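Local coordinates for protein acetyl-CoA acetyltransferase A (Ascaris suum, PDB 6BJA) that belongs to the thiolase family and probably acts as an acetyl-CoA C-acetyltransferase in lipid metabolism, using an acyl-thioester enzyme intermediate, at residues S310-D313 and E314-A318. Numbering follows the deposited sequence.
Sequences SGLD and EESIA
Asp313 and Ser316 face each other across one turn of 3-10 helix, where the chain of 310-313 runs straight on into 314-318. The amide N of Ser316 donates to Asp313 O (3.0 Å), the i to i+3 bond of the 3-10 turn, and a second bond, Ile317 N to Glu314 O (3.2 Å), continues the turn. Just upstream, Gly311 ends helix 298-310 in a Schellman motif; its positive phi of 67° is readily adopted by a residue without a side chain.

The Asp313 carboxylate lies beside the start of the new turn. Its CG sits between the backbone N and the carbonyl carbon (chi1 49°), which swings the carboxylate over the turn, and OD1 accepts a weak bond from Ser316 N at 3.4 Å. The hydroxyl of Ser316 adds a further link: OG is 3.0 Å from both Asp313 OD1 and Asp313 O, and its single proton may go to either. A short polar side chain suits this place, because it can fold back beside its own amide N to meet these acceptors.

The carboxylates of Asp313 and Glu315 bring like charges together, OD1 and OE1 being 3.7 Å apart with their planes turned by 69°. Both residues are exposed, and solvent would be expected to temper the repulsion.

On the inner side the chemistry turns apolar: Leu312 CD1 approaches Ile317 CD1 at 4.3 Å. The other methyl of Leu312, CD2, lies against the Ser316 side chain, 3.8 Å from OG. Leu312 and Ile317 also share Leu307, Leu377 and Leu393 as neighbours, packing the loop against helix 298-310 and the sheet. The whole is a helix-to-strand connection of the thiolase C-terminal domain, in which a Schellman end is followed by a 3-10 turn that begins just after Asp313 and leads to strand 319-322, outermost in the sheet of this chain.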
ATOM      1  N   SER A 310     -46.572  -8.473  22.330  1.00 35.05           N
ATOM      2  CA  SER A 310     -47.339  -9.402  21.509  1.00 32.38           C
ATOM      3  C   SER A 310     -48.296 -10.257  22.341  1.00 34.69           C
ATOM      4  O   SER A 310     -49.070 -11.040  21.797  1.00 35.38           O
ATOM      5  CB  SER A 310     -46.378 -10.300  20.719  1.00 32.54           C
ATOM      6  OG  SER A 310     -45.638  -9.525  19.783  1.00 34.75           O
ATOM      7  N   GLY A 311     -48.231 -10.106  23.659  1.00 33.07           N
ATOM      8  CA  GLY A 311     -49.078 -10.864  24.559  1.00 35.05           C
ATOM      9  C   GLY A 311     -48.754 -12.343  24.560  1.00 36.23           C
ATOM     10  O   GLY A 311     -49.625 -13.182  24.806  1.00 39.37           O
ATOM     11  N   LEU A 312     -47.492 -12.663  24.293  1.00 31.63           N
ATOM     12  CA  LEU A 312     -47.030 -14.044  24.250  1.00 31.50           C
ATOM     13  C   LEU A 312     -46.034 -14.316  25.364  1.00 30.22           C
ATOM     14  O   LEU A 312     -45.510 -13.388  25.978  1.00 31.83           O
ATOM     15  CB  LEU A 312     -46.384 -14.343  22.895  1.00 31.16           C
ATOM     16  CG  LEU A 312     -47.287 -14.223  21.670  1.00 31.71           C
ATOM     17  CD1 LEU A 312     -46.469 -14.365  20.402  1.00 31.75           C
ATOM     18  CD2 LEU A 312     -48.383 -15.259  21.703  1.00 36.64           C
ATOM     19  N   ASP A 313     -45.769 -15.585  25.627  1.00 33.98           N
ATOM     20  CA  ASP A 313     -44.641 -15.926  26.473  1.00 36.23           C
ATOM     21  C   ASP A 313     -43.773 -16.907  25.717  1.00 30.82           C
ATOM     22  O   ASP A 313     -44.117 -17.326  24.603  1.00 32.19           O
ATOM     23  CB  ASP A 313     -45.095 -16.484  27.827  1.00 40.93           C
ATOM     24  CG  ASP A 313     -46.126 -17.573  27.697  1.00 45.41           C
ATOM     25  OD1 ASP A 313     -46.053 -18.363  26.731  1.00 43.80           O
ATOM     26  OD2 ASP A 313     -47.009 -17.645  28.582  1.00 51.85           O
ATOM     27  N   GLU A 314     -42.631 -17.229  26.304  1.00 30.02           N
ATOM     28  CA  GLU A 314     -41.630 -18.064  25.658  1.00 31.75           C
ATOM     29  C   GLU A 314     -42.192 -19.399  25.180  1.00 30.56           C
ATOM     30  O   GLU A 314     -41.794 -19.920  24.135  1.00 28.03           O
ATOM     31  CB  GLU A 314     -40.470 -18.321  26.618  1.00 33.33           C
ATOM     32  CG  GLU A 314     -39.574 -17.134  26.868  1.00 35.20           C
ATOM     33  CD  GLU A 314     -40.178 -16.097  27.819  1.00 39.90           C
ATOM     34  OE1 GLU A 314     -41.260 -16.343  28.397  1.00 38.67           O
ATOM     35  OE2 GLU A 314     -39.562 -15.025  27.986  1.00 39.25           O
ATOM     36  N   GLU A 315     -43.115 -19.964  25.951  1.00 30.46           N
ATOM     37  CA  GLU A 315     -43.673 -21.276  25.633  1.00 32.04           C
ATOM     38  C   GLU A 315     -44.544 -21.281  24.375  1.00 30.35           C
ATOM     39  O   GLU A 315     -44.772 -22.339  23.785  1.00 33.06           O
ATOM     40  CB  GLU A 315     -44.489 -21.785  26.827  1.00 40.42           C
ATOM     41  CG  GLU A 315     -43.639 -22.237  28.011  1.00 40.98           C
ATOM     42  CD  GLU A 315     -42.867 -21.111  28.699  1.00 49.84           C
ATOM     43  OE1 GLU A 315     -43.372 -19.963  28.769  1.00 43.13           O
ATOM     44  OE2 GLU A 315     -41.743 -21.385  29.184  1.00 55.08           O
ATOM     45  N   SER A 316     -45.025 -20.101  23.981  1.00 31.53           N
ATOM     46  CA  SER A 316     -45.826 -19.911  22.764  1.00 29.81           C
ATOM     47  C   SER A 316     -45.027 -20.182  21.494  1.00 30.16           C
ATOM     48  O   SER A 316     -45.603 -20.341  20.422  1.00 27.92           O
ATOM     49  CB  SER A 316     -46.356 -18.475  22.668  1.00 34.85           C
ATOM     50  OG  SER A 316     -46.941 -18.010  23.874  1.00 45.35           O
ATOM     51  N   ILE A 317     -43.703 -20.178  21.620  1.00 25.56           N
ATOM     52  CA  ILE A 317     -42.811 -20.123  20.460  1.00 24.07           C
ATOM     53  C   ILE A 317     -42.274 -21.515  20.156  1.00 22.29           C
ATOM     54  O   ILE A 317     -41.666 -22.165  21.002  1.00 23.18           O
ATOM     55  CB  ILE A 317     -41.641 -19.145  20.714  1.00 20.85           C
ATOM     56  CG1 ILE A 317     -42.175 -17.767  21.107  1.00 20.78           C
ATOM     57  CG2 ILE A 317     -40.679 -19.103  19.531  1.00 21.84           C
ATOM     58  CD1 ILE A 317     -43.129 -17.089  20.120  1.00 21.80           C
ATOM     59  N   ALA A 318     -42.507 -21.979  18.939  1.00 20.42           N
ATOM     60  CA  ALA A 318     -42.093 -23.316  18.549  1.00 21.45           C
ATOM     61  C   ALA A 318     -40.588 -23.434  18.324  1.00 21.97           C
ATOM     62  O   ALA A 318     -39.968 -24.419  18.727  1.00 22.81           O
ATOM     63  CB  ALA A 318     -42.835 -23.745  17.295  1.00 24.08           C
TER